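Local coordinates for EreC (Klebsiella pneumoniae, PDB 6XCQ), which probably inactivates macrolide antibiotics such as erythromycin by hydrolysing the ester bond of their lactone ring, and so confers resistance, at residues Ile95-Gly100 against Leu150-Ile155; Ser105-Tyr110 against His118-Phe123; Phe50-Pro55 against Leu394-Ala399. The protein carries 1 engineered substitution. All coordinates share one frame; numbering follows the deposited sequence.

Contact 1. Residues Ile95-Gly100 against Leu150-Ile155; sequences IGLECG and LQLVGI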
loop_
_atom_site.group_PDB
_atom_site.type_symbol
_atom_site.label_atom_id
_atom_site.label_comp_id
_atom_site.label_asym_id
_atom_site.label_seq_id
_atom_site.Cartn_x
_atom_site.Cartn_y
_atom_site.Cartn_z
ATOM N N ILE A 95 0.403 11.546 0.602
ATOM C CA ILE A 95 -0.210 10.268 0.954
ATOM C C ILE A 95 0.227 9.233 -0.070
ATOM O O ILE A 95 0.090 9.455 -1.278
ATOM C CB ILE A 95 -1.744 10.363 0.983
ATOM C CG1 ILE A 95 -2.193 11.337 2.087
ATOM C CG2 ILE A 95 -2.364 8.979 1.205
ATOM C CD1 ILE A 95 -3.673 11.321 2.333
ATOM N N GLY A 96 0.724 8.098 0.400
ATOM C CA GLY A 96 1.121 7.005 -0.474
ATOM C C GLY A 96 0.114 5.873 -0.387
ATOM O O GLY A 96 -0.367 5.547 0.699
ATOM N N LEU A 97 -0.191 5.276 -1.536
ATOM C CA LEU A 97 -1.179 4.212 -1.636
ATOM C C LEU A 97 -0.575 2.980 -2.291
ATOM O O LEU A 97 0.364 3.069 -3.094
ATOM C CB LEU A 97 -2.397 4.663 -2.463
ATOM C CG LEU A 97 -2.982 6.042 -2.158
ATOM C CD1 LEU A 97 -3.926 6.456 -3.264
ATOM C CD2 LEU A 97 -3.722 6.006 -0.824
ATOM N N GLU A 98 -1.167 1.824 -1.984
ATOM C CA GLU A 98 -0.862 0.578 -2.687
ATOM C C GLU A 98 -1.508 0.579 -4.079
ATOM O O GLU A 98 -2.434 -0.174 -4.384
ATOM C CB GLU A 98 -1.337 -0.628 -1.883
ATOM C CG GLU A 98 -0.688 -0.805 -0.519
ATOM C CD GLU A 98 -1.186 -2.070 0.171
ATOM O OE1 GLU A 98 -2.000 -1.984 1.127
ATOM O OE2 GLU A 98 -0.772 -3.164 -0.260
ATOM N N CYS A 99 -0.989 1.439 -4.947
ATOM C CA CYS A 99 -1.277 1.348 -6.367
ATOM C C CYS A 99 -0.038 1.841 -7.103
ATOM O O CYS A 99 0.887 2.388 -6.494
ATOM C CB CYS A 99 -2.478 2.202 -6.790
ATOM S SG CYS A 99 -2.253 3.954 -6.455
ATOM N N GLY A 100 -0.034 1.651 -8.417
ATOM C CA GLY A 100 1.092 2.081 -9.223
ATOM C C GLY A 100 1.120 3.584 -9.416
ATOM O O GLY A 100 0.149 4.292 -9.149
ATOM N N LEU A 150 -2.444 18.166 -0.878
ATOM C CA LEU A 150 -1.667 16.968 -0.601
ATOM C C LEU A 150 -1.221 16.329 -1.906
ATOM O O LEU A 150 -1.969 16.304 -2.884
ATOM C CB LEU A 150 -2.477 15.936 0.183
ATOM C CG LEU A 150 -2.949 16.274 1.592
ATOM C CD1 LEU A 150 -3.672 15.063 2.177
ATOM C CD2 LEU A 150 -1.770 16.683 2.459
ATOM N N GLN A 151 -0.013 15.786 -1.900
ATOM C CA GLN A 151 0.493 15.007 -3.019
ATOM C C GLN A 151 0.075 13.546 -2.849
ATOM O O GLN A 151 0.321 12.943 -1.803
ATOM C CB GLN A 151 2.018 15.130 -3.081
ATOM C CG GLN A 151 2.694 14.504 -4.300
ATOM C CD GLN A 151 4.212 14.685 -4.271
ATOM O OE1 GLN A 151 4.734 15.492 -3.499
ATOM N NE2 GLN A 151 4.922 13.929 -5.106
ATOM N N LEU A 152 -0.558 12.985 -3.872
ATOM C CA LEU A 152 -0.816 11.550 -3.925
ATOM C C LEU A 152 0.328 10.845 -4.634
ATOM O O LEU A 152 0.806 11.306 -5.677
ATOM C CB LEU A 152 -2.107 11.258 -4.674
ATOM C CG LEU A 152 -3.399 11.047 -3.921
ATOM C CD1 LEU A 152 -4.374 10.440 -4.887
ATOM C CD2 LEU A 152 -3.182 10.125 -2.741
ATOM N N VAL A 153 0.733 9.699 -4.081
ATOM C CA VAL A 153 1.859 8.907 -4.570
ATOM C C VAL A 153 1.435 7.442 -4.615
ATOM O O VAL A 153 0.913 6.922 -3.626
ATOM C CB VAL A 153 3.093 9.069 -3.658
ATOM C CG1 VAL A 153 4.248 8.191 -4.143
ATOM C CG2 VAL A 153 3.515 10.543 -3.565
ATOM N N GLY A 154 1.660 6.776 -5.747
ATOM C CA GLY A 154 1.480 5.342 -5.790
ATOM C C GLY A 154 2.814 4.722 -5.442
ATOM O O GLY A 154 3.799 4.941 -6.154
ATOM N N ILE A 155 2.901 3.999 -4.325
ATOM C CA ILE A 155 4.181 3.445 -3.914
ATOM C C ILE A 155 4.355 2.011 -4.378
ATOM O O ILE A 155 5.370 1.380 -4.057
ATOM C CB ILE A 155 4.373 3.530 -2.385
ATOM C CG1 ILE A 155 3.379 2.621 -1.675
ATOM C CG2 ILE A 155 4.257 4.969 -1.889
ATOM C CD1 ILE A 155 3.625 2.485 -0.189
#

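Contact 2. Residues Ser105-Tyr110 against His118-Phe123; sequences SRLSEY and HELERF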
loop_
_atom_site.group_PDB
_atom_site.type_symbol
_atom_site.label_atom_id
_atom_site.label_comp_id
_atom_site.label_asym_id
_atom_site.label_seq_id
_atom_site.Cartn_x
_atom_site.Cartn_y
_atom_site.Cartn_z
ATOM N N SER A 105 -1.562 8.817 -10.601
ATOM C CA SER A 105 -1.701 10.093 -11.307
ATOM C C SER A 105 -3.154 10.341 -11.695
ATOM O O SER A 105 -3.639 11.475 -11.622
ATOM C CB SER A 105 -0.794 10.133 -12.544
ATOM O OG SER A 105 -1.122 9.083 -13.431
ATOM N N ARG A 106 -3.873 9.282 -12.066
ATOM C CA ARG A 106 -5.297 9.403 -12.358
ATOM C C ARG A 106 -6.087 9.762 -11.108
ATOM O O ARG A 106 -7.028 10.557 -11.170
ATOM C CB ARG A 106 -5.815 8.102 -12.963
ATOM C CG ARG A 106 -5.077 7.724 -14.238
ATOM C CD ARG A 106 -5.674 6.495 -14.879
ATOM N NE ARG A 106 -4.993 6.175 -16.129
ATOM C CZ ARG A 106 -4.274 5.076 -16.337
ATOM N NH1 ARG A 106 -4.142 4.163 -15.376
ATOM N NH2 ARG A 106 -3.694 4.887 -17.516
ATOM N N LEU A 107 -5.728 9.178 -9.960
ATOM C CA LEU A 107 -6.375 9.583 -8.719
ATOM C C LEU A 107 -6.098 11.053 -8.413
ATOM O O LEU A 107 -6.975 11.762 -7.908
ATOM C CB LEU A 107 -5.926 8.680 -7.572
ATOM C CG LEU A 107 -6.295 7.188 -7.688
ATOM C CD1 LEU A 107 -5.741 6.419 -6.490
ATOM C CD2 LEU A 107 -7.809 6.959 -7.821
ATOM N N SER A 108 -4.889 11.538 -8.730
ATOM C CA SER A 108 -4.589 12.949 -8.507
ATOM C C SER A 108 -5.473 13.837 -9.370
ATOM O O SER A 108 -5.943 14.887 -8.911
ATOM C CB SER A 108 -3.123 13.242 -8.810
ATOM O OG SER A 108 -2.290 12.751 -7.790
ATOM N N GLU A 109 -5.677 13.451 -10.633
ATOM C CA GLU A 109 -6.643 14.148 -11.477
ATOM C C GLU A 109 -8.008 14.205 -10.810
ATOM O O GLU A 109 -8.691 15.233 -10.857
ATOM C CB GLU A 109 -6.783 13.435 -12.816
ATOM C CG GLU A 109 -5.707 13.684 -13.835
ATOM C CD GLU A 109 -6.072 13.034 -15.146
ATOM O OE1 GLU A 109 -6.918 13.606 -15.869
ATOM O OE2 GLU A 109 -5.554 11.929 -15.432
ATOM N N TYR A 110 -8.438 13.090 -10.216
ATOM C CA TYR A 110 -9.708 13.074 -9.506
ATOM C C TYR A 110 -9.723 14.112 -8.393
ATOM O O TYR A 110 -10.651 14.920 -8.294
ATOM C CB TYR A 110 -9.966 11.678 -8.941
ATOM C CG TYR A 110 -11.040 11.637 -7.875
ATOM C CD1 TYR A 110 -12.388 11.806 -8.215
ATOM C CD2 TYR A 110 -10.714 11.421 -6.538
ATOM C CE1 TYR A 110 -13.388 11.757 -7.240
ATOM C CE2 TYR A 110 -11.708 11.362 -5.554
ATOM C CZ TYR A 110 -13.042 11.532 -5.915
ATOM O OH TYR A 110 -14.035 11.483 -4.959
ATOM N N HIS A 118 -17.287 14.307 -12.291
ATOM C CA HIS A 118 -15.939 13.857 -11.976
ATOM C C HIS A 118 -15.925 12.823 -10.862
ATOM O O HIS A 118 -15.095 12.903 -9.950
ATOM C CB HIS A 118 -15.076 15.054 -11.594
ATOM C CG HIS A 118 -14.751 15.941 -12.755
ATOM N ND1 HIS A 118 -14.339 17.248 -12.607
ATOM C CD2 HIS A 118 -14.790 15.709 -14.089
ATOM C CE1 HIS A 118 -14.126 17.778 -13.798
ATOM N NE2 HIS A 118 -14.399 16.867 -14.715
ATOM N N GLU A 119 -16.835 11.853 -10.943
ATOM C CA GLU A 119 -16.936 10.800 -9.943
ATOM C C GLU A 119 -15.660 9.963 -9.910
ATOM O O GLU A 119 -14.954 9.829 -10.913
ATOM C CB GLU A 119 -18.130 9.892 -10.250
ATOM C CG GLU A 119 -19.454 10.622 -10.448
ATOM C CD GLU A 119 -19.628 11.191 -11.859
ATOM O OE1 GLU A 119 -19.152 10.562 -12.832
ATOM O OE2 GLU A 119 -20.256 12.264 -11.990
ATOM N N LEU A 120 -15.387 9.366 -8.745
ATOM C CA LEU A 120 -14.170 8.580 -8.580
ATOM C C LEU A 120 -14.145 7.373 -9.510
ATOM O O LEU A 120 -13.066 6.960 -9.952
ATOM C CB LEU A 120 -14.029 8.133 -7.122
ATOM C CG LEU A 120 -12.898 7.132 -6.824
ATOM C CD1 LEU A 120 -11.500 7.753 -7.086
ATOM C CD2 LEU A 120 -13.032 6.637 -5.386
ATOM N N GLU A 121 -15.313 6.802 -9.829
ATOM C CA GLU A 121 -15.366 5.667 -10.747
ATOM C C GLU A 121 -14.676 5.956 -12.081
ATOM O O GLU A 121 -14.186 5.033 -12.734
ATOM C CB GLU A 121 -16.814 5.265 -11.020
ATOM C CG GLU A 121 -17.510 4.575 -9.877
ATOM C CD GLU A 121 -18.242 5.547 -8.987
ATOM O OE1 GLU A 121 -17.851 6.735 -8.956
ATOM O OE2 GLU A 121 -19.209 5.123 -8.320
ATOM N N ARG A 122 -14.636 7.216 -12.503
ATOM C CA ARG A 122 -14.028 7.550 -13.790
ATOM C C ARG A 122 -12.508 7.556 -13.735
ATOM O O ARG A 122 -11.863 7.513 -14.787
ATOM C CB ARG A 122 -14.507 8.919 -14.265
ATOM C CG ARG A 122 -16.004 9.026 -14.484
ATOM C CD ARG A 122 -16.361 8.824 -15.951
ATOM N NE ARG A 122 -17.783 8.541 -16.139
ATOM C CZ ARG A 122 -18.753 9.445 -16.026
ATOM N NH1 ARG A 122 -20.014 9.088 -16.216
ATOM N NH2 ARG A 122 -18.464 10.706 -15.724
ATOM N N PHE A 123 -11.925 7.617 -12.538
ATOM C CA PHE A 123 -10.489 7.804 -12.388
ATOM C C PHE A 123 -9.814 6.617 -11.724
ATOM O O PHE A 123 -8.636 6.715 -11.360
ATOM C CB PHE A 123 -10.193 9.060 -11.563
ATOM C CG PHE A 123 -10.715 10.323 -12.170
ATOM C CD1 PHE A 123 -12.034 10.709 -11.974
ATOM C CD2 PHE A 123 -9.888 11.126 -12.947
ATOM C CE1 PHE A 123 -12.518 11.884 -12.535
ATOM C CE2 PHE A 123 -10.368 12.302 -13.513
ATOM C CZ PHE A 123 -11.686 12.677 -13.308
#

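Contact 3. Residues Phe50-Pro55 against Leu394-Ala399; sequences FEILTP and LTLTDA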
loop_
_atom_site.group_PDB
_atom_site.type_symbol
_atom_site.label_atom_id
_atom_site.label_comp_id
_atom_site.label_asym_id
_atom_site.label_seq_id
_atom_site.Cartn_x
_atom_site.Cartn_y
_atom_site.Cartn_z
ATOM N N PHE A 50 -5.399 12.494 20.548
ATOM C CA PHE A 50 -4.247 11.987 19.810
ATOM C C PHE A 50 -2.923 12.547 20.318
ATOM O O PHE A 50 -1.874 12.272 19.725
ATOM C CB PHE A 50 -4.448 12.261 18.313
ATOM C CG PHE A 50 -5.782 11.771 17.819
ATOM C CD1 PHE A 50 -5.966 10.435 17.511
ATOM C CD2 PHE A 50 -6.876 12.624 17.757
ATOM C CE1 PHE A 50 -7.206 9.960 17.116
ATOM C CE2 PHE A 50 -8.119 12.161 17.356
ATOM C CZ PHE A 50 -8.287 10.822 17.039
ATOM N N GLU A 51 -2.938 13.290 21.431
ATOM C CA GLU A 51 -1.702 13.882 21.946
ATOM C C GLU A 51 -0.688 12.815 22.310
ATOM O O GLU A 51 0.519 13.078 22.305
ATOM C CB GLU A 51 -1.989 14.764 23.165
ATOM N N ILE A 52 -1.162 11.607 22.630
ATOM C CA ILE A 52 -0.281 10.494 22.958
ATOM C C ILE A 52 0.679 10.170 21.815
ATOM O O ILE A 52 1.756 9.611 22.049
ATOM C CB ILE A 52 -1.160 9.283 23.355
ATOM C CG1 ILE A 52 -0.342 8.059 23.725
ATOM C CG2 ILE A 52 -2.117 8.924 22.242
ATOM C CD1 ILE A 52 -1.230 6.855 24.002
ATOM N N LEU A 53 0.325 10.526 20.580
ATOM C CA LEU A 53 1.158 10.241 19.417
ATOM C C LEU A 53 2.168 11.336 19.118
ATOM O O LEU A 53 3.058 11.121 18.285
ATOM C CB LEU A 53 0.289 10.049 18.168
ATOM C CG LEU A 53 -0.854 9.037 18.190
ATOM C CD1 LEU A 53 -1.684 9.129 16.909
ATOM C CD2 LEU A 53 -0.316 7.636 18.380
ATOM N N THR A 54 2.040 12.512 19.730
ATOM C CA THR A 54 2.872 13.635 19.299
ATOM C C THR A 54 4.365 13.365 19.460
ATOM O O THR A 54 5.113 13.657 18.512
ATOM C CB THR A 54 2.443 14.918 20.027
ATOM O OG1 THR A 54 1.171 15.347 19.525
ATOM C CG2 THR A 54 3.445 16.026 19.796
ATOM N N PRO A 55 4.858 12.793 20.573
ATOM C CA PRO A 55 6.299 12.476 20.648
ATOM C C PRO A 55 6.793 11.557 19.547
ATOM O O PRO A 55 7.867 11.799 18.981
ATOM C CB PRO A 55 6.428 11.809 22.025
ATOM C CG PRO A 55 5.349 12.384 22.806
ATOM C CD PRO A 55 4.194 12.510 21.857
ATOM N N LEU A 394 -6.228 4.040 21.600
ATOM C CA LEU A 394 -4.918 4.304 21.014
ATOM C C LEU A 394 -3.851 4.025 22.063
ATOM O O LEU A 394 -3.926 4.566 23.171
ATOM C CB LEU A 394 -4.844 5.757 20.540
ATOM C CG LEU A 394 -3.593 6.332 19.899
ATOM C CD1 LEU A 394 -3.176 5.495 18.708
ATOM C CD2 LEU A 394 -3.909 7.748 19.472
ATOM N N THR A 395 -2.864 3.188 21.721
ATOM C CA THR A 395 -1.847 2.749 22.664
ATOM C C THR A 395 -0.477 2.750 22.002
ATOM O O THR A 395 -0.345 2.415 20.822
ATOM C CB THR A 395 -2.155 1.346 23.233
ATOM O OG1 THR A 395 -1.258 1.061 24.313
ATOM C CG2 THR A 395 -1.991 0.255 22.191
ATOM N N LEU A 396 0.537 3.165 22.761
ATOM C CA LEU A 396 1.914 2.941 22.346
ATOM C C LEU A 396 2.291 1.495 22.634
ATOM O O LEU A 396 1.601 0.789 23.365
ATOM C CB LEU A 396 2.863 3.893 23.067
ATOM C CG LEU A 396 2.439 5.361 23.056
ATOM C CD1 LEU A 396 3.380 6.171 23.935
ATOM C CD2 LEU A 396 2.392 5.938 21.636
ATOM N N THR A 397 3.379 1.038 22.024
ATOM C CA THR A 397 3.790 -0.346 22.184
ATOM C C THR A 397 5.037 -0.509 23.037
ATOM O O THR A 397 5.435 -1.648 23.305
ATOM C CB THR A 397 4.049 -0.984 20.817
ATOM O OG1 THR A 397 5.042 -0.210 20.126
ATOM C CG2 THR A 397 2.775 -1.037 20.010
ATOM N N ASP A 398 5.691 0.587 23.413
ATOM C CA ASP A 398 6.941 0.523 24.168
ATOM C C ASP A 398 6.616 0.548 25.660
ATOM O O ASP A 398 6.859 1.518 26.380
ATOM C CB ASP A 398 7.875 1.659 23.763
ATOM C CG ASP A 398 9.238 1.567 24.440
ATOM O OD1 ASP A 398 9.545 0.506 25.031
ATOM O OD2 ASP A 398 10.000 2.558 24.381
ATOM N N ALA A 399 6.018 -0.554 26.107
ATOM C CA ALA A 399 5.856 -0.840 27.520
ATOM C C ALA A 399 5.755 -2.348 27.663
ATOM O O ALA A 399 5.163 -2.996 26.792
ATOM C CB ALA A 399 4.605 -0.176 28.110
#

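Contact 1. Residues Ile95-Gly100 against Leu150-Ile155
Ile95 to Leu97 and Gln151 to Gly154 are neighbouring parallel strands at one border of the mixed central sheet, where strand 151-154 is outermost in the chain. The chain runs from one to the other through two helices, 101-112 and 126-146, in a beta-alpha-beta crossover. Four backbone bonds alternate between the strands: Ile95 N to Gln151 O (2.8 Å), Val153 N to Ile95 O, Leu97 N to Val153 O, and lastly Ile155 N to Leu97 O, 3.0 Å long and 162° at the hydrogen.

Ile95, Leu97 and Leu152 share one face of the sheet. Branched aliphatic side chains suit it because helices 101-112 and 126-146 pack there, bringing Leu107 and Ile139 among others. Leu152 sends its CD2 branch across, reaching 3.8 Å from Leu97 CD1 and 4.0 Å from Ile95 CB. Farther back, Ile95 has CG1 anti to its carbonyl carbon (chi1 -64°), and the extended chain beyond puts CD1 3.7 Å from Leu150 CD1. Val153 faces the other way, where Met292 of helix 279-295 meets it.

Two glycines suit the closest backbone approaches. At Gly96 the absent side chain leaves room for Ile155 CG2, 4.0 Å from Gly96 CA. Past Glu98, whose carboxylate forms a salt bridge with Arg281, the chain turns across the end of strand 151-154 beside Gly154. A CB there would run into the carbonyl oxygens of Cys99 and Gly100; its absence lets Cys99 O come within 3.1 Å of Gly154 CA.

Contact 2. Residues Ser105-Tyr110 against His118-Phe123
Tyr110 and Phe123 carry most of this contact, and each ring is met by an aliphatic group over one face. The Tyr110 ring swings out with CG anti to its backbone N (chi1 164°), which brings it across Leu120 at about a right angle. Leu120 CD1 then sits 3.9 Å from the ring centroid, only 14° off the normal, a CH-pi contact, while Leu120 CB lies 3.7 Å from Tyr110 CE1. The edge of the same ring meets a carbonyl: His118 O is 3.4 Å from Tyr110 CD1, close to the ring plane, where the slightly positive ring hydrogens would suit an oxygen.

The contact lies in the helical connection of a beta-alpha-beta crossover, where helix 101-112 is followed by a loop and then helix 126-146. Tyr110 lies on the first helix, and 118-123 is the part of the loop that turns back alongside it. Phe129 and Ile137 of the second helix touch Leu120 and Tyr110 respectively.

Phe123 points its side chain at the helix, CG beside its own backbone N, and lays one ring face against the helix backbone. Tyr110 CB stands 4.0 Å from the centroid of that ring in a second CH-pi contact. The two rings themselves are oblique, their planes at 50°. Glu109 lends only its aliphatic root, CB being 3.8 Å from Phe123 CE2. Arg106 likewise offers CB, 3.5 Å from Phe123 O, and runs on extended so that its guanidinium reaches a salt bridge with Asp165. Deeper in, Leu107 and Leu120 meet through single methyls, CD2 of the first 3.8 Å from CD1 of the second.

Contact 3. Residues Phe50-Pro55 against Leu394-Ala399
Ile52, Leu53 and Phe50 meet Leu394 and Leu396 through aliphatic and aromatic carbon, and most of the touching falls to one methyl, Leu394 CD2. In one of the two conformers of Leu394, this atom lies 3.5 Å from Ile52 CG2. It also packs on Leu53 CG, 3.6 Å away, and on the Phe50 ring at CD1. Ile52 uses both its branches: with CG1 anti to the backbone N (chi1 -180°), CG2 faces Leu394 while CG1 comes 3.9 Å from Leu396 CG. Leucine suits position 394 because its forked end can meet Ile52, Leu53 and Phe50 together; Leu396 lies along Ile52, the two sliding past each other in opposite directions.

The setting is near one border of the central sheet, with strand 392-396 next to the outermost strand 33-36. It runs antiparallel to that strand and to 423-427, and residues 50-55 form the turn entering helix 54-57, laid against it. Leu82 of helix 73-90 also touches Phe50 and Leu53.

Polar links serve each segment separately. Leu53 N bonds to Phe50 O (2.9 Å) and Thr54 N to Glu51 O, curling the turn so that Ile52 and Leu53 both reach the strand. The strand is tied to the sheet by backbone bonds of Thr395 with Ile424 and of Leu396 with Thr32.

How the contacts relate
From the N terminus the chain first lays strand 33-36, then the turn 50-55, met some 340 residues later by strand 392-396, closing contact 3. Within that long loop, strand 94-97 begins a smaller one, closed as contact 1 when strand 151-154 pairs with it. Contact 2 closes the smallest loop, between helix 101-112 and the segment before helix 126-146, inside contact 1. The three nest without crossing. Contacts 1 and 2 touch, Leu107 of the helix packing on Leu97 and Leu152 of the strands. Contact 3 lies toward the other border of the same sheet, its centre about 25 Å from that of contact 1.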